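Local coordinates for magnesium and cobalt efflux protein (Bordetella parapertussis, PDB 3JTF), which probably takes part in magnesium and cobalt transport, and here, as its excised CBS domain pair, binds AMP, at residues B[8-13]-B[118-123]; B[18-23]-B[39-44]. One frame throughout, in Å; residues are numbered along the deposited sequence.

Contact 1 of 2, residues B[8-13]-B[118-123]; sequences ADIMVP and EDVLEQ. With AMP (adenosine monophosphate), chain F; SO4 (sulfate ion), chain H.
Ile10 packs on Val120 and Gln123 of helix 117-126 in this CBS domain pair, joining the start of the chain to a helix near its end, and the two together flank the ribose side of the AMP site. The apolar part of the contact rests on the two branches of Ile10. With CG1 set between the backbone N and the carbonyl carbon (chi1 66°), CD1 is carried onto the helix backbone, 3.7 Å from Val120 CA, and also packs 3.8 Å from Val120 CG2. The other branch, Ile10 CG2, lies 3.5 Å from Gln123 CG, against the bend of that side chain, whose amide NE2 is bonded onward to Asp127. Leu87 of helix 87-96 touches both Ile10 and Gln123. Val12, on the edge strand 12-13, extends the apolar part to the nucleotide: it brings CG1 to about 4.0 Å from AMP N3 and CG2 to 3.9 Å from AMP O2', giving base and sugar an apolar wall.

The polar part belongs to Asp119 and the nucleotide. Asp119, one turn before Gln123, divides its carboxylate: OD2 takes the backbone N-H of Thr116, which steadies the group, while OD1 receives both ribose hydroxyls, O2' of AMP at 2.7 Å and O3' of AMP at 3.2 Å.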
ATOM      1  N   ALA B   8       5.824 -19.781  -5.846  1.00 17.12           N
ATOM      2  CA  ALA B   8       4.711 -20.710  -5.584  1.00 18.05           C
ATOM      3  C   ALA B   8       4.465 -20.951  -4.090  1.00 18.65           C
ATOM      4  O   ALA B   8       3.329 -21.134  -3.697  1.00 19.52           O
ATOM      5  CB  ALA B   8       4.930 -22.066  -6.305  1.00 18.75           C
ATOM      6  N   ASP B   9       5.516 -20.965  -3.275  1.00 19.00           N
ATOM      7  CA  ASP B   9       5.391 -21.169  -1.819  1.00 19.78           C
ATOM      8  C   ASP B   9       4.684 -20.005  -1.101  1.00 19.24           C
ATOM      9  O   ASP B   9       4.169 -20.183  -0.009  1.00 19.40           O
ATOM     10  CB  ASP B   9       6.786 -21.285  -1.162  1.00 20.74           C
ATOM     11  CG  ASP B   9       7.592 -22.480  -1.673  1.00 24.44           C
ATOM     12  OD1 ASP B   9       6.960 -23.472  -2.077  1.00 27.79           O
ATOM     13  OD2 ASP B   9       8.851 -22.413  -1.682  1.00 29.86           O
ATOM     14  N   ILE B  10       4.711 -18.800  -1.661  1.00 17.55           N
ATOM     15  CA  ILE B  10       4.187 -17.650  -0.906  1.00 17.60           C
ATOM     16  C   ILE B  10       3.030 -16.894  -1.586  1.00 17.48           C
ATOM     17  O   ILE B  10       2.454 -15.985  -1.007  1.00 18.19           O
ATOM     18  CB  ILE B  10       5.320 -16.643  -0.588  1.00 17.68           C
ATOM     19  CG1 ILE B  10       5.857 -16.010  -1.872  1.00 17.11           C
ATOM     20  CG2 ILE B  10       6.470 -17.348   0.198  1.00 18.01           C
ATOM     21  CD1 ILE B  10       6.722 -14.769  -1.633  1.00 18.08           C
HETATM   22  N   MSE B  11       2.694 -17.244  -2.810  1.00 17.00           N
HETATM   23  CA  MSE B  11       1.704 -16.466  -3.535  1.00 15.94           C
HETATM   24  C   MSE B  11       0.317 -16.550  -2.915  1.00 15.19           C
HETATM   25  O   MSE B  11      -0.065 -17.557  -2.298  1.00 14.82           O
HETATM   26  CB  MSE B  11       1.648 -16.933  -4.962  1.00 17.14           C
HETATM   27  CG  MSE B  11       1.087 -18.301  -5.140  1.00 18.57           C
HETATM   28 SE   MSE B  11       1.186 -18.861  -7.027  1.00 27.32          SE
HETATM   29  CE  MSE B  11       0.405 -20.655  -6.696  1.00 23.12           C
ATOM     30  N   VAL B  12      -0.454 -15.497  -3.102  1.00 14.40           N
ATOM     31  CA  VAL B  12      -1.904 -15.559  -2.910  1.00 14.16           C
ATOM     32  C   VAL B  12      -2.512 -16.407  -4.050  1.00 14.22           C
ATOM     33  O   VAL B  12      -2.411 -16.047  -5.186  1.00 14.58           O
ATOM     34  CB  VAL B  12      -2.523 -14.157  -2.937  1.00 14.14           C
ATOM     35  CG1 VAL B  12      -4.076 -14.207  -2.810  1.00 14.44           C
ATOM     36  CG2 VAL B  12      -1.897 -13.304  -1.843  1.00 13.63           C
ATOM     37  N   PRO B  13      -3.180 -17.517  -3.733  1.00 15.88           N
ATOM     38  CA  PRO B  13      -3.724 -18.335  -4.809  1.00 16.52           C
ATOM     39  C   PRO B  13      -4.821 -17.633  -5.569  1.00 16.53           C
ATOM     40  O   PRO B  13      -5.512 -16.722  -5.038  1.00 15.20           O
ATOM     41  CB  PRO B  13      -4.252 -19.594  -4.107  1.00 17.37           C
ATOM     42  CG  PRO B  13      -4.294 -19.268  -2.677  1.00 17.43           C
ATOM     43  CD  PRO B  13      -3.411 -18.090  -2.400  1.00 15.67           C
ATOM     44  N   GLU B 118       5.783  -7.334   0.007  1.00 14.81           N
ATOM     45  CA  GLU B 118       5.569  -7.657   1.415  1.00 16.78           C
ATOM     46  C   GLU B 118       5.593  -9.145   1.678  1.00 15.95           C
ATOM     47  O   GLU B 118       6.256  -9.574   2.632  1.00 16.68           O
ATOM     48  CB  GLU B 118       4.248  -7.051   1.918  1.00 17.67           C
ATOM     49  CG  GLU B 118       3.955  -7.219   3.430  1.00 23.52           C
ATOM     50  CD  GLU B 118       2.478  -6.786   3.782  1.00 31.27           C
ATOM     51  OE1 GLU B 118       2.149  -5.596   3.546  1.00 37.03           O
ATOM     52  OE2 GLU B 118       1.646  -7.618   4.253  1.00 33.36           O
ATOM     53  N   ASP B 119       4.902  -9.930   0.840  1.00 15.85           N
ATOM     54  CA  ASP B 119       4.916 -11.397   0.955  1.00 16.44           C
ATOM     55  C   ASP B 119       6.351 -11.941   0.854  1.00 14.96           C
ATOM     56  O   ASP B 119       6.729 -12.849   1.561  1.00 14.10           O
ATOM     57  CB  ASP B 119       4.084 -12.087  -0.137  1.00 17.16           C
ATOM     58  CG  ASP B 119       2.599 -11.714  -0.102  1.00 22.70           C
ATOM     59  OD1 ASP B 119       2.031 -11.623   1.002  1.00 26.49           O
ATOM     60  OD2 ASP B 119       2.034 -11.486  -1.207  1.00 27.77           O
ATOM     61  N   VAL B 120       7.127 -11.417  -0.085  1.00 13.40           N
ATOM     62  CA  VAL B 120       8.500 -11.874  -0.264  1.00 13.37           C
ATOM     63  C   VAL B 120       9.325 -11.570   1.009  1.00 13.13           C
ATOM     64  O   VAL B 120      10.026 -12.435   1.513  1.00 12.58           O
ATOM     65  CB  VAL B 120       9.122 -11.195  -1.510  1.00 13.75           C
ATOM     66  CG1 VAL B 120      10.600 -11.565  -1.669  1.00 14.30           C
ATOM     67  CG2 VAL B 120       8.306 -11.548  -2.796  1.00 13.01           C
ATOM     68  N   LEU B 121       9.217 -10.343   1.517  1.00 12.95           N
ATOM     69  CA  LEU B 121      10.000  -9.891   2.670  1.00 13.55           C
ATOM     70  C   LEU B 121       9.652 -10.723   3.890  1.00 14.20           C
ATOM     71  O   LEU B 121      10.528 -11.186   4.589  1.00 13.10           O
ATOM     72  CB  LEU B 121       9.734  -8.423   2.963  1.00 13.92           C
ATOM     73  CG  LEU B 121      10.425  -7.421   2.051  1.00 13.13           C
ATOM     74  CD1 LEU B 121       9.798  -6.018   2.285  1.00 14.24           C
ATOM     75  CD2 LEU B 121      11.902  -7.450   2.325  1.00 14.16           C
ATOM     76  N   GLU B 122       8.363 -10.956   4.096  1.00 14.87           N
ATOM     77  CA  GLU B 122       7.915 -11.754   5.229  1.00 15.97           C
ATOM     78  C   GLU B 122       8.462 -13.177   5.205  1.00 15.96           C
ATOM     79  O   GLU B 122       8.910 -13.673   6.214  1.00 14.80           O
ATOM     80  CB  GLU B 122       6.399 -11.793   5.260  1.00 17.11           C
ATOM     81  CG  GLU B 122       5.824 -10.469   5.682  1.00 22.61           C
ATOM     82  CD  GLU B 122       4.369 -10.547   6.027  1.00 32.37           C
ATOM     83  OE1 GLU B 122       3.631 -11.227   5.277  1.00 37.12           O
ATOM     84  OE2 GLU B 122       3.974  -9.926   7.052  1.00 39.48           O
ATOM     85  N   GLN B 123       8.436 -13.823   4.042  1.00 15.74           N
ATOM     86  CA  GLN B 123       8.920 -15.183   3.965  1.00 16.79           C
ATOM     87  C   GLN B 123      10.412 -15.241   4.175  1.00 17.57           C
ATOM     88  O   GLN B 123      10.875 -16.118   4.914  1.00 18.01           O
ATOM     89  CB  GLN B 123       8.589 -15.809   2.631  1.00 17.08           C
ATOM     90  CG  GLN B 123       9.142 -17.189   2.462  1.00 19.50           C
ATOM     91  CD  GLN B 123       8.488 -18.170   3.405  1.00 22.22           C
ATOM     92  OE1 GLN B 123       7.283 -18.138   3.597  1.00 25.11           O
ATOM     93  NE2 GLN B 123       9.281 -19.018   4.012  1.00 24.17           N
TER
HETATM   94  P   AMP F   1      -2.092  -4.717   0.586  1.00 36.19           P
HETATM   95  O1P AMP F   1      -2.038  -4.161  -0.797  1.00 34.48           O
HETATM   96  O2P AMP F   1      -1.360  -3.929   1.621  1.00 38.83           O
HETATM   97  O3P AMP F   1      -3.480  -5.070   1.004  1.00 35.59           O
HETATM   98  O5' AMP F   1      -1.380  -6.142   0.587  1.00 36.56           O
HETATM   99  C5' AMP F   1      -1.425  -6.927   1.788  1.00 35.36           C
HETATM  100  C4' AMP F   1      -1.407  -8.366   1.374  1.00 33.44           C
HETATM  101  O4' AMP F   1      -2.644  -8.830   0.793  1.00 29.82           O
HETATM  102  C3' AMP F   1      -0.368  -8.550   0.263  1.00 33.17           C
HETATM  103  O3' AMP F   1       0.964  -8.589   0.788  1.00 36.52           O
HETATM  104  C2' AMP F   1      -0.844  -9.842  -0.294  1.00 30.02           C
HETATM  105  O2' AMP F   1      -0.565 -10.798   0.798  1.00 33.01           O
HETATM  106  C1' AMP F   1      -2.349  -9.558  -0.410  1.00 26.16           C
HETATM  107  N9  AMP F   1      -2.959  -8.781  -1.548  1.00 22.67           N
HETATM  108  C8  AMP F   1      -2.667  -7.551  -2.066  1.00 20.64           C
HETATM  109  N7  AMP F   1      -3.531  -7.217  -3.069  1.00 20.36           N
HETATM  110  C5  AMP F   1      -4.417  -8.236  -3.176  1.00 18.55           C
HETATM  111  C6  AMP F   1      -5.603  -8.538  -3.991  1.00 18.18           C
HETATM  112  N6  AMP F   1      -6.004  -7.685  -4.939  1.00 16.67           N
HETATM  113  N1  AMP F   1      -6.226  -9.722  -3.806  1.00 17.87           N
HETATM  114  C2  AMP F   1      -5.849 -10.587  -2.863  1.00 18.49           C
HETATM  115  N3  AMP F   1      -4.803 -10.366  -2.048  1.00 18.50           N
HETATM  116  C4  AMP F   1      -4.051  -9.233  -2.179  1.00 19.31           C
HETATM  117  S   SO4 H   5       3.958  -4.547  -1.116  0.50 22.59           S
HETATM  118  O1  SO4 H   5       3.956  -3.119  -0.833  0.50 28.29           O
HETATM  119  O2  SO4 H   5       5.151  -5.167  -0.677  0.50 30.42           O
HETATM  120  O3  SO4 H   5       2.768  -5.140  -0.471  0.50 30.66           O
HETATM  121  O4  SO4 H   5       3.776  -4.737  -2.533  0.50 30.70           O

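Contact 2 of 2, residues B[18-23]-B[39-44]; sequences DLLDIS and SRFPVY. With AMP (adenosine monophosphate), chain F; SO4 (sulfate ion), chain H.
Leu20 and Val43 pair in parallel, as do Asp21 and Tyr44, and three backbone hydrogen bonds tie the segments: Leu20 N to Pro42 O, Tyr44 N to Leu20 O at 2.8 Å, and Ile22 N to Tyr44 O, the last almost straight at 178°.

Tyr44 can be followed outward over its neighbour. From CB, the torsion to CG (chi1 73°) places CG between the backbone N and the carbonyl carbon and folds the ring back across strand 20-21. CD2 comes 3.5 Å from Leu20 O, while Leu19 CB meets the ring at its edge. Farther out, one face receives Asp21 CA in a CH-pi contact, 4.0 Å from the Tyr44 ring centroid, and CZ lies 3.5 Å from Asp21 CB. At the tip, OH shares a water with Asp21 OD2, though its own link to that water is weak. Asp21 OD1 meanwhile accepts Ser23 N from above the carboxylate plane, closing an Asx turn.

On the other face Leu20 CG presses on Phe41 CB (3.7 Å), beneath helix 26-35. The Leu19 side chain crosses Pro42 at about a right angle, CD2 lying 3.6 Å from Pro42 CB.

Toward AMP, Asp18 N donates to AMP N1 (2.9 Å), and N6 of AMP gives its two hydrogens to Asp18 O and Arg40 O, consistent with selection for adenine. The Arg40 guanidinium reaches AMP O1P through NH1 and grips a sulfate, probably from the crystallisation liquor, with NH1 and NH2. The whole is the beta-alpha-beta unit of a CBS domain, with the adenine site at one end of its parallel strands.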
ATOM      1  N   ASP B  18      -8.598 -10.715  -5.036  1.00 15.08           N
ATOM      2  CA  ASP B  18      -9.620  -9.711  -5.178  1.00 15.80           C
ATOM      3  C   ASP B  18      -9.362  -9.029  -6.514  1.00 16.59           C
ATOM      4  O   ASP B  18      -8.330  -8.335  -6.695  1.00 15.47           O
ATOM      5  CB  ASP B  18      -9.572  -8.680  -4.035  1.00 15.48           C
ATOM      6  CG  ASP B  18     -10.000  -9.261  -2.707  1.00 16.93           C
ATOM      7  OD1 ASP B  18     -10.974 -10.029  -2.690  1.00 18.85           O
ATOM      8  OD2 ASP B  18      -9.363  -8.977  -1.668  1.00 19.65           O
ATOM      9  N   LEU B  19     -10.295  -9.228  -7.436  1.00 16.94           N
ATOM     10  CA  LEU B  19     -10.179  -8.751  -8.816  1.00 17.83           C
ATOM     11  C   LEU B  19     -11.242  -7.768  -9.101  1.00 17.70           C
ATOM     12  O   LEU B  19     -12.266  -7.791  -8.441  1.00 19.81           O
ATOM     13  CB  LEU B  19     -10.449  -9.892  -9.784  1.00 19.54           C
ATOM     14  CG  LEU B  19      -9.591 -11.140  -9.666  1.00 21.68           C
ATOM     15  CD1 LEU B  19      -9.963 -12.182 -10.714  1.00 23.34           C
ATOM     16  CD2 LEU B  19      -8.190 -10.734  -9.838  1.00 22.34           C
ATOM     17  N   LEU B  20     -11.050  -6.951 -10.130  1.00 16.10           N
ATOM     18  CA  LEU B  20     -12.089  -6.033 -10.585  1.00 15.64           C
ATOM     19  C   LEU B  20     -12.452  -6.330 -12.046  1.00 15.80           C
ATOM     20  O   LEU B  20     -11.579  -6.520 -12.879  1.00 14.74           O
ATOM     21  CB  LEU B  20     -11.583  -4.588 -10.472  1.00 15.73           C
ATOM     22  CG  LEU B  20     -11.324  -4.046  -9.047  1.00 15.96           C
ATOM     23  CD1 LEU B  20     -10.807  -2.601  -9.064  1.00 15.37           C
ATOM     24  CD2 LEU B  20     -12.595  -4.147  -8.193  1.00 16.24           C
ATOM     25  N   ASP B  21     -13.747  -6.320 -12.347  1.00 15.38           N
ATOM     26  CA  ASP B  21     -14.252  -6.510 -13.694  1.00 15.76           C
ATOM     27  C   ASP B  21     -14.421  -5.117 -14.307  1.00 15.78           C
ATOM     28  O   ASP B  21     -15.270  -4.334 -13.843  1.00 15.53           O
ATOM     29  CB  ASP B  21     -15.586  -7.211 -13.612  1.00 15.77           C
ATOM     30  CG  ASP B  21     -16.302  -7.332 -14.943  1.00 17.62           C
ATOM     31  OD1 ASP B  21     -15.887  -6.800 -15.982  1.00 15.96           O
ATOM     32  OD2 ASP B  21     -17.347  -7.983 -14.897  1.00 17.55           O
ATOM     33  N   ILE B  22     -13.685  -4.861 -15.373  1.00 14.65           N
ATOM     34  CA  ILE B  22     -13.640  -3.550 -15.995  1.00 16.59           C
ATOM     35  C   ILE B  22     -15.046  -3.129 -16.518  1.00 17.52           C
ATOM     36  O   ILE B  22     -15.285  -1.954 -16.691  1.00 18.19           O
ATOM     37  CB  ILE B  22     -12.597  -3.479 -17.135  1.00 16.60           C
ATOM     38  CG1 ILE B  22     -12.311  -2.031 -17.608  1.00 17.59           C
ATOM     39  CG2 ILE B  22     -13.070  -4.280 -18.371  1.00 16.28           C
ATOM     40  CD1 ILE B  22     -11.760  -1.145 -16.583  1.00 19.42           C
ATOM     41  N   SER B  23     -15.964  -4.073 -16.744  1.00 18.47           N
ATOM     42  CA  SER B  23     -17.286  -3.752 -17.288  1.00 19.83           C
ATOM     43  C   SER B  23     -18.276  -3.247 -16.241  1.00 20.38           C
ATOM     44  O   SER B  23     -19.357  -2.803 -16.599  1.00 18.70           O
ATOM     45  CB  SER B  23     -17.903  -4.977 -17.964  1.00 20.41           C
ATOM     46  OG  SER B  23     -17.032  -5.473 -18.994  1.00 25.98           O
ATOM     47  N   SER B  39      -4.887  -2.090  -1.785  1.00 20.77           N
ATOM     48  CA  SER B  39      -4.664  -0.871  -2.560  1.00 21.51           C
ATOM     49  C   SER B  39      -4.620  -1.133  -4.073  1.00 19.14           C
ATOM     50  O   SER B  39      -4.785  -0.209  -4.849  1.00 17.92           O
ATOM     51  CB  SER B  39      -3.345  -0.211  -2.147  1.00 22.88           C
ATOM     52  OG  SER B  39      -2.265  -1.170  -2.186  1.00 31.04           O
ATOM     53  N   ARG B  40      -4.346  -2.367  -4.471  1.00 17.62           N
ATOM     54  CA  ARG B  40      -4.118  -2.717  -5.869  1.00 17.44           C
ATOM     55  C   ARG B  40      -4.937  -3.950  -6.284  1.00 16.01           C
ATOM     56  O   ARG B  40      -5.044  -4.901  -5.526  1.00 15.55           O
ATOM     57  CB  ARG B  40      -2.648  -3.020  -6.089  1.00 18.53           C
ATOM     58  CG  ARG B  40      -1.679  -1.876  -5.741  1.00 21.25           C
ATOM     59  CD  ARG B  40      -0.300  -2.441  -5.452  1.00 23.63           C
ATOM     60  NE  ARG B  40      -0.356  -3.182  -4.197  1.00 27.46           N
ATOM     61  CZ  ARG B  40       0.690  -3.611  -3.518  1.00 28.06           C
ATOM     62  NH1 ARG B  40       0.496  -4.264  -2.392  1.00 29.31           N
ATOM     63  NH2 ARG B  40       1.927  -3.374  -3.951  1.00 31.18           N
ATOM     64  N   PHE B  41      -5.487  -3.924  -7.490  1.00 14.94           N
ATOM     65  CA  PHE B  41      -6.400  -4.965  -7.970  1.00 14.65           C
ATOM     66  C   PHE B  41      -6.040  -5.346  -9.375  1.00 14.66           C
ATOM     67  O   PHE B  41      -5.992  -4.481 -10.253  1.00 14.56           O
ATOM     68  CB  PHE B  41      -7.839  -4.467  -7.915  1.00 15.13           C
ATOM     69  CG  PHE B  41      -8.249  -4.022  -6.556  1.00 14.97           C
ATOM     70  CD1 PHE B  41      -7.954  -2.732  -6.120  1.00 15.35           C
ATOM     71  CD2 PHE B  41      -8.868  -4.903  -5.690  1.00 17.95           C
ATOM     72  CE1 PHE B  41      -8.270  -2.325  -4.859  1.00 16.17           C
ATOM     73  CE2 PHE B  41      -9.224  -4.513  -4.429  1.00 17.54           C
ATOM     74  CZ  PHE B  41      -8.915  -3.212  -3.986  1.00 19.34           C
ATOM     75  N   PRO B  42      -5.764  -6.633  -9.604  1.00 13.71           N
ATOM     76  CA  PRO B  42      -5.827  -7.080 -10.990  1.00 13.38           C
ATOM     77  C   PRO B  42      -7.209  -6.854 -11.588  1.00 12.43           C
ATOM     78  O   PRO B  42      -8.202  -7.029 -10.909  1.00 11.76           O
ATOM     79  CB  PRO B  42      -5.507  -8.579 -10.917  1.00 13.64           C
ATOM     80  CG  PRO B  42      -4.935  -8.799  -9.537  1.00 14.72           C
ATOM     81  CD  PRO B  42      -5.626  -7.765  -8.681  1.00 14.76           C
ATOM     82  N   VAL B  43      -7.222  -6.447 -12.849  1.00 12.31           N
ATOM     83  CA  VAL B  43      -8.426  -6.123 -13.584  1.00 13.19           C
ATOM     84  C   VAL B  43      -8.625  -7.087 -14.717  1.00 12.49           C
ATOM     85  O   VAL B  43      -7.662  -7.439 -15.423  1.00 13.00           O
ATOM     86  CB  VAL B  43      -8.349  -4.669 -14.118  1.00 13.53           C
ATOM     87  CG1 VAL B  43      -9.604  -4.333 -14.953  1.00 13.62           C
ATOM     88  CG2 VAL B  43      -8.199  -3.684 -12.920  1.00 12.14           C
ATOM     89  N   TYR B  44      -9.852  -7.596 -14.857  1.00 12.01           N
ATOM     90  CA  TYR B  44     -10.159  -8.468 -15.974  1.00 11.82           C
ATOM     91  C   TYR B  44     -11.296  -7.954 -16.838  1.00 11.71           C
ATOM     92  O   TYR B  44     -11.997  -7.036 -16.488  1.00 12.01           O
ATOM     93  CB  TYR B  44     -10.452  -9.899 -15.503  1.00 11.50           C
ATOM     94  CG  TYR B  44     -11.780 -10.070 -14.810  1.00 11.99           C
ATOM     95  CD1 TYR B  44     -12.926 -10.383 -15.529  1.00 12.92           C
ATOM     96  CD2 TYR B  44     -11.884  -9.921 -13.423  1.00 13.70           C
ATOM     97  CE1 TYR B  44     -14.171 -10.560 -14.881  1.00 14.42           C
ATOM     98  CE2 TYR B  44     -13.092 -10.118 -12.761  1.00 15.25           C
ATOM     99  CZ  TYR B  44     -14.227 -10.432 -13.482  1.00 16.04           C
ATOM    100  OH  TYR B  44     -15.433 -10.603 -12.818  1.00 16.39           O
TER
HETATM  101  P   AMP F   1      -2.092  -4.717   0.586  1.00 36.19           P
HETATM  102  O1P AMP F   1      -2.038  -4.161  -0.797  1.00 34.48           O
HETATM  103  O2P AMP F   1      -1.360  -3.929   1.621  1.00 38.83           O
HETATM  104  O3P AMP F   1      -3.480  -5.070   1.004  1.00 35.59           O
HETATM  105  O5' AMP F   1      -1.380  -6.142   0.587  1.00 36.56           O
HETATM  106  C5' AMP F   1      -1.425  -6.927   1.788  1.00 35.36           C
HETATM  107  C4' AMP F   1      -1.407  -8.366   1.374  1.00 33.44           C
HETATM  108  O4' AMP F   1      -2.644  -8.830   0.793  1.00 29.82           O
HETATM  109  C3' AMP F   1      -0.368  -8.550   0.263  1.00 33.17           C
HETATM  110  O3' AMP F   1       0.964  -8.589   0.788  1.00 36.52           O
HETATM  111  C2' AMP F   1      -0.844  -9.842  -0.294  1.00 30.02           C
HETATM  112  O2' AMP F   1      -0.565 -10.798   0.798  1.00 33.01           O
HETATM  113  C1' AMP F   1      -2.349  -9.558  -0.410  1.00 26.16           C
HETATM  114  N9  AMP F   1      -2.959  -8.781  -1.548  1.00 22.67           N
HETATM  115  C8  AMP F   1      -2.667  -7.551  -2.066  1.00 20.64           C
HETATM  116  N7  AMP F   1      -3.531  -7.217  -3.069  1.00 20.36           N
HETATM  117  C5  AMP F   1      -4.417  -8.236  -3.176  1.00 18.55           C
HETATM  118  C6  AMP F   1      -5.603  -8.538  -3.991  1.00 18.18           C
HETATM  119  N6  AMP F   1      -6.004  -7.685  -4.939  1.00 16.67           N
HETATM  120  N1  AMP F   1      -6.226  -9.722  -3.806  1.00 17.87           N
HETATM  121  C2  AMP F   1      -5.849 -10.587  -2.863  1.00 18.49           C
HETATM  122  N3  AMP F   1      -4.803 -10.366  -2.048  1.00 18.50           N
HETATM  123  C4  AMP F   1      -4.051  -9.233  -2.179  1.00 19.31           C
HETATM  124  S   SO4 H   5       3.958  -4.547  -1.116  0.50 22.59           S
HETATM  125  O1  SO4 H   5       3.956  -3.119  -0.833  0.50 28.29           O
HETATM  126  O2  SO4 H   5       5.151  -5.167  -0.677  0.50 30.42           O
HETATM  127  O3  SO4 H   5       2.768  -5.140  -0.471  0.50 30.66           O
HETATM  128  O4  SO4 H   5       3.776  -4.737  -2.533  0.50 30.70           O
HETATM  129  O   HOH W   1     -18.425  -8.987 -12.609  1.00 35.81           O

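Both contacts are partly buried and border the same AMP, yet they lie on opposite sides of the chain's centre, about 20 Å apart between centres; the centre of contact 2 is nearer the chain's centre (about 8 Å) than that of contact 1 (about 13 Å). Contact 2 is nested within the chain loop that contact 1 closes. Contact 1 joins elements far apart in sequence by apolar packing of side chains on each other and on the helix backbone; contact 2 joins neighbouring strands of one beta-alpha-beta unit by backbone bonds and buries over twice the surface. Toward the ligand, a carboxylate at 118-123 holds the ribose, whereas main-chain groups at 18-23 and 39-44 read the base and an arginine meets the phosphate.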